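Local coordinates for SusD family protein (Bacteroides uniformis, PDB 7KV1) that probably binds beta-glucan at the bacterial cell surface, as a SusD-family surface glycan-binding protein of a human gut Bacteroides, at residues N106-S111 and Y509-Q514; E145-L150 and L225-Q230. All coordinates share one frame; numbering follows the deposited sequence.

Contact 1 (N106-S111 and Y509-Q514)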
# COMPACT_ATOMS: atom_id res chain seq x y z
N ASN A 106 1.68 -15.53 -17.97
CA ASN A 106 0.99 -14.62 -18.93
C ASN A 106 -0.07 -13.77 -18.21
O ASN A 106 -0.76 -12.98 -18.89
CB ASN A 106 0.42 -15.40 -20.14
CG ASN A 106 1.46 -16.23 -20.87
OD1 ASN A 106 1.32 -17.44 -21.01
ND2 ASN A 106 2.58 -15.64 -21.20
N ASN A 107 -0.27 -13.96 -16.90
CA ASN A 107 -1.44 -13.39 -16.16
C ASN A 107 -0.97 -13.04 -14.74
O ASN A 107 -1.24 -13.82 -13.80
CB ASN A 107 -2.64 -14.34 -16.15
CG ASN A 107 -3.28 -14.47 -17.51
OD1 ASN A 107 -4.02 -13.59 -17.93
ND2 ASN A 107 -2.97 -15.55 -18.21
N THR A 108 -0.26 -11.94 -14.61
CA THR A 108 0.39 -11.50 -13.36
C THR A 108 0.47 -9.97 -13.36
O THR A 108 -0.23 -9.33 -14.17
CB THR A 108 1.72 -12.24 -13.23
OG1 THR A 108 2.20 -12.08 -11.89
CG2 THR A 108 2.73 -11.75 -14.25
N LEU A 109 1.24 -9.37 -12.46
CA LEU A 109 1.41 -7.90 -12.36
C LEU A 109 2.75 -7.47 -12.98
O LEU A 109 3.53 -6.79 -12.33
CB LEU A 109 1.27 -7.54 -10.89
CG LEU A 109 -0.12 -7.76 -10.30
CD1 LEU A 109 -0.15 -7.35 -8.85
CD2 LEU A 109 -1.18 -6.99 -11.07
N GLY A 110 2.99 -7.82 -14.24
CA GLY A 110 4.23 -7.48 -14.97
C GLY A 110 4.53 -6.00 -14.97
O GLY A 110 5.71 -5.61 -14.88
N SER A 111 3.49 -5.16 -15.07
CA SER A 111 3.66 -3.68 -15.16
C SER A 111 4.29 -3.15 -13.86
O SER A 111 5.11 -2.22 -13.93
CB SER A 111 2.34 -3.00 -15.48
OG SER A 111 1.45 -3.20 -14.42
N TYR A 509 4.51 -15.65 -3.51
CA TYR A 509 5.30 -14.92 -4.54
C TYR A 509 4.63 -15.18 -5.89
O TYR A 509 4.59 -16.33 -6.32
CB TYR A 509 6.76 -15.38 -4.51
CG TYR A 509 7.35 -15.32 -3.12
CD1 TYR A 509 7.44 -14.12 -2.46
CD2 TYR A 509 7.78 -16.46 -2.47
CE1 TYR A 509 7.95 -14.03 -1.17
CE2 TYR A 509 8.27 -16.40 -1.18
CZ TYR A 509 8.39 -15.18 -0.55
OH TYR A 509 8.85 -15.10 0.74
N ILE A 510 4.06 -14.14 -6.49
CA ILE A 510 3.27 -14.30 -7.75
C ILE A 510 4.24 -14.60 -8.90
O ILE A 510 5.43 -14.33 -8.84
CB ILE A 510 2.38 -13.07 -7.98
CG1 ILE A 510 3.22 -11.84 -8.35
CG2 ILE A 510 1.50 -12.83 -6.76
CD1 ILE A 510 2.43 -10.63 -8.69
N PRO A 511 3.73 -15.14 -10.02
CA PRO A 511 4.57 -15.39 -11.20
C PRO A 511 5.29 -14.14 -11.73
O PRO A 511 4.72 -13.06 -11.80
CB PRO A 511 3.56 -15.92 -12.23
CG PRO A 511 2.45 -16.51 -11.38
CD PRO A 511 2.33 -15.54 -10.22
N ILE A 512 6.53 -14.33 -12.17
CA ILE A 512 7.30 -13.35 -12.99
C ILE A 512 6.73 -13.44 -14.42
O ILE A 512 6.42 -14.58 -14.87
CB ILE A 512 8.79 -13.66 -12.90
CG1 ILE A 512 9.28 -13.57 -11.44
CG2 ILE A 512 9.60 -12.76 -13.80
CD1 ILE A 512 10.69 -14.11 -11.24
N ALA A 513 6.59 -12.30 -15.09
CA ALA A 513 5.99 -12.22 -16.44
C ALA A 513 6.91 -12.92 -17.45
O ALA A 513 8.14 -12.78 -17.36
CB ALA A 513 5.70 -10.80 -16.83
N GLN A 514 6.32 -13.66 -18.38
CA GLN A 514 7.08 -14.48 -19.36
C GLN A 514 8.10 -13.60 -20.09
O GLN A 514 9.21 -14.07 -20.31
CB GLN A 514 6.12 -15.18 -20.33
CG GLN A 514 6.80 -16.30 -21.11
CD GLN A 514 5.95 -16.76 -22.27
OE1 GLN A 514 6.08 -16.26 -23.38
NE2 GLN A 514 5.05 -17.70 -22.00

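Contact 2 (E145-L150 and L225-Q230)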
# COMPACT_ATOMS: atom_id res chain seq x y z
N GLU A 145 20.58 12.48 -1.87
CA GLU A 145 21.09 11.11 -1.75
C GLU A 145 20.11 10.25 -0.95
O GLU A 145 19.74 9.17 -1.41
CB GLU A 145 22.42 11.07 -1.00
CG GLU A 145 22.93 9.67 -0.84
CD GLU A 145 24.16 9.52 0.03
OE1 GLU A 145 24.77 10.53 0.37
OE2 GLU A 145 24.47 8.39 0.36
N MET A 146 19.73 10.72 0.23
CA MET A 146 18.89 9.92 1.14
C MET A 146 17.48 9.81 0.56
O MET A 146 16.87 8.75 0.74
CB MET A 146 18.91 10.50 2.55
CG MET A 146 20.24 10.25 3.26
SD MET A 146 21.07 8.65 2.94
CE MET A 146 22.71 8.94 3.59
N GLN A 147 16.98 10.83 -0.13
CA GLN A 147 15.65 10.73 -0.79
C GLN A 147 15.72 9.64 -1.88
O GLN A 147 14.83 8.77 -1.94
CB GLN A 147 15.21 12.07 -1.37
CG GLN A 147 14.63 13.05 -0.37
CD GLN A 147 14.38 14.38 -1.04
OE1 GLN A 147 13.40 14.56 -1.75
NE2 GLN A 147 15.28 15.32 -0.82
N ALA A 148 16.77 9.65 -2.69
CA ALA A 148 16.91 8.65 -3.77
C ALA A 148 17.02 7.25 -3.16
O ALA A 148 16.41 6.30 -3.70
CB ALA A 148 18.10 8.97 -4.66
N ARG A 149 17.77 7.09 -2.07
CA ARG A 149 17.98 5.74 -1.50
C ARG A 149 16.67 5.21 -0.88
O ARG A 149 16.38 4.00 -1.00
CB ARG A 149 19.17 5.73 -0.54
CG ARG A 149 20.50 5.89 -1.28
CD ARG A 149 21.67 6.13 -0.36
NE ARG A 149 22.00 4.93 0.37
CZ ARG A 149 22.84 4.88 1.40
NH1 ARG A 149 23.50 5.97 1.78
NH2 ARG A 149 23.07 3.73 2.00
N LEU A 150 15.90 6.07 -0.25
CA LEU A 150 14.62 5.68 0.38
C LEU A 150 13.60 5.31 -0.70
O LEU A 150 12.88 4.31 -0.51
CB LEU A 150 14.15 6.84 1.27
CG LEU A 150 12.85 6.57 2.04
CD1 LEU A 150 12.85 5.21 2.71
CD2 LEU A 150 12.64 7.67 3.07
N LEU A 225 5.33 18.77 0.27
CA LEU A 225 4.62 17.58 0.84
C LEU A 225 4.53 16.54 -0.29
O LEU A 225 4.20 16.92 -1.39
CB LEU A 225 3.26 17.99 1.40
CG LEU A 225 3.33 18.69 2.76
CD1 LEU A 225 1.96 19.15 3.22
CD2 LEU A 225 3.96 17.79 3.81
N GLY A 226 4.89 15.28 -0.02
CA GLY A 226 5.04 14.22 -1.04
C GLY A 226 6.46 13.70 -1.08
O GLY A 226 6.68 12.53 -1.44
N ARG A 227 7.44 14.53 -0.72
CA ARG A 227 8.83 14.04 -0.56
C ARG A 227 8.81 12.93 0.48
O ARG A 227 7.96 12.93 1.36
CB ARG A 227 9.85 15.11 -0.19
CG ARG A 227 10.15 16.07 -1.34
CD ARG A 227 11.33 17.03 -1.10
NE ARG A 227 11.38 17.95 -2.23
CZ ARG A 227 11.98 17.72 -3.41
NH1 ARG A 227 12.65 16.61 -3.64
NH2 ARG A 227 11.91 18.62 -4.37
N VAL A 228 9.77 12.03 0.40
CA VAL A 228 9.94 11.01 1.46
C VAL A 228 10.62 11.68 2.64
O VAL A 228 11.37 12.68 2.42
CB VAL A 228 10.68 9.79 0.91
CG1 VAL A 228 9.86 9.22 -0.23
CG2 VAL A 228 12.12 10.09 0.45
N THR A 229 10.34 11.15 3.82
CA THR A 229 10.70 11.74 5.13
C THR A 229 11.23 10.63 6.03
O THR A 229 11.09 9.43 5.72
CB THR A 229 9.50 12.44 5.77
OG1 THR A 229 8.51 11.44 5.95
CG2 THR A 229 8.95 13.59 4.94
N GLN A 230 11.82 11.03 7.15
CA GLN A 230 12.31 10.07 8.14
C GLN A 230 11.08 9.32 8.69
O GLN A 230 11.21 8.12 8.98
CB GLN A 230 13.11 10.83 9.18
CG GLN A 230 13.80 9.92 10.17
CD GLN A 230 15.10 9.39 9.65
OE1 GLN A 230 15.34 9.36 8.44
NE2 GLN A 230 15.94 8.96 10.59

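Contact 1 (N106-S111 and Y509-Q514)
Thr108 reaches across to the loop 509-514 and gives its hydroxyl to the backbone: OG1 donates to Pro511 O over 2.7 Å, in the carbonyl plane and on a lone pair, with a C=O...donor angle of 139°. With Thr108 OG1 trans to the backbone N (chi1 -166°), Thr108 CG2 faces Ala513 and lies 4.0 Å from Ala513 CB. Ala513 CB also sits over the backbone of Gly110, 4.1 Å from Gly110 CA; with no side chain there, the two chains come close. On the side of Thr108 OG1 away from its CG2, Ile510 brings CD1 to 3.5 Å from Thr108 OG1 and 4.0 Å from Leu109 CB, the isoleucine and leucine side chains crossing at about a right angle.

Farther out, Leu98 of helix 93-99 and Tyr162 of helix 138-162 pack on both Leu109 and Ile510. Backbone bonds join Ile510 to Tyr162 and Gln514 to Glu105, while Asn526 holds Ile510 O. Leu109 and Ala513 are the N-cap residues of helices 110-129 and 514-519, so the arrangement joins two helix starts, bringing the C-terminal tail onto the helical, TPR-type part of the SusD fold.

Contact 2 (E145-L150 and L225-Q230)
Gln147, Val228 and Leu150 carry most of this contact, where the loop leading into helix 230-244 lies against helix 138-162 in the helical, TPR-like part of the SusD fold. Gln147 and Leu150 are three residues apart, so both project from one side of the helix.

Val228 packs against that side. Val228 CG2 does the touching, 3.8 Å from Gln147 CA and 3.6 Å from Leu150 CD2. At chi1 -60° CG2 stands between the valine's own N and carbonyl carbon, directed at the helix. Leu150 and Val228 run past each other in opposite directions, and the same leucine methyl, CD2, also lies 3.5 Å from Thr229 O. Behind Leu150, Leu205 and Leu196 continue the apolar packing.

Gln147 is buried, and its amide oxygen is shared. Tyr55 OH of helix 44-55 bonds to Gln147 OE1 and also to Val228 N, so one hydroxyl ties the helix side chain to the loop backbone. Tyr210 touches both Gln147 and Arg227, and its own OH is bonded to Val228 O. Thr229, the N-cap of helix 230-244, turns from the contact and caps Met232 N with OG1.

Arg227, the hydrogen-bond partner of Gln147 across the contact, comes to the glutamine from the loop, its chain extended from CG to NE and lying against Leu51 and Tyr55 of helix 44-55. Its guanidinium stands nearly perpendicular to the Gln147 amide, the planes 88° apart. The bond between them is nearly straight: Arg227 NH1 donates to a lone pair of Gln147 OE1 in the amide plane, over 2.9 Å with an N-H...O angle of 163°, while OE1 lies at the guanidinium edge.

Both contacts draw on helix 138-162: contact 2 uses its 145-150 segment directly, while Tyr162 at its far end packs on Leu109 and Ile510 of contact 1. Helix 110-129, which begins in contact 1, is the preceding helix in the chain, and its Leu126 and Leu127 pack on Ala148, on the face of 145-150 turned away from the loop 225-230. The two contacts do not touch: their centres are 29 Å apart and their nearest atoms about 17 Å. In sequence, both segments of contact 2 fall within the 397 residues that separate the two segments of contact 1. The cobalt hexammine pocket, including Phe266, Arg267 and Tyr408, shares no residue with either contact.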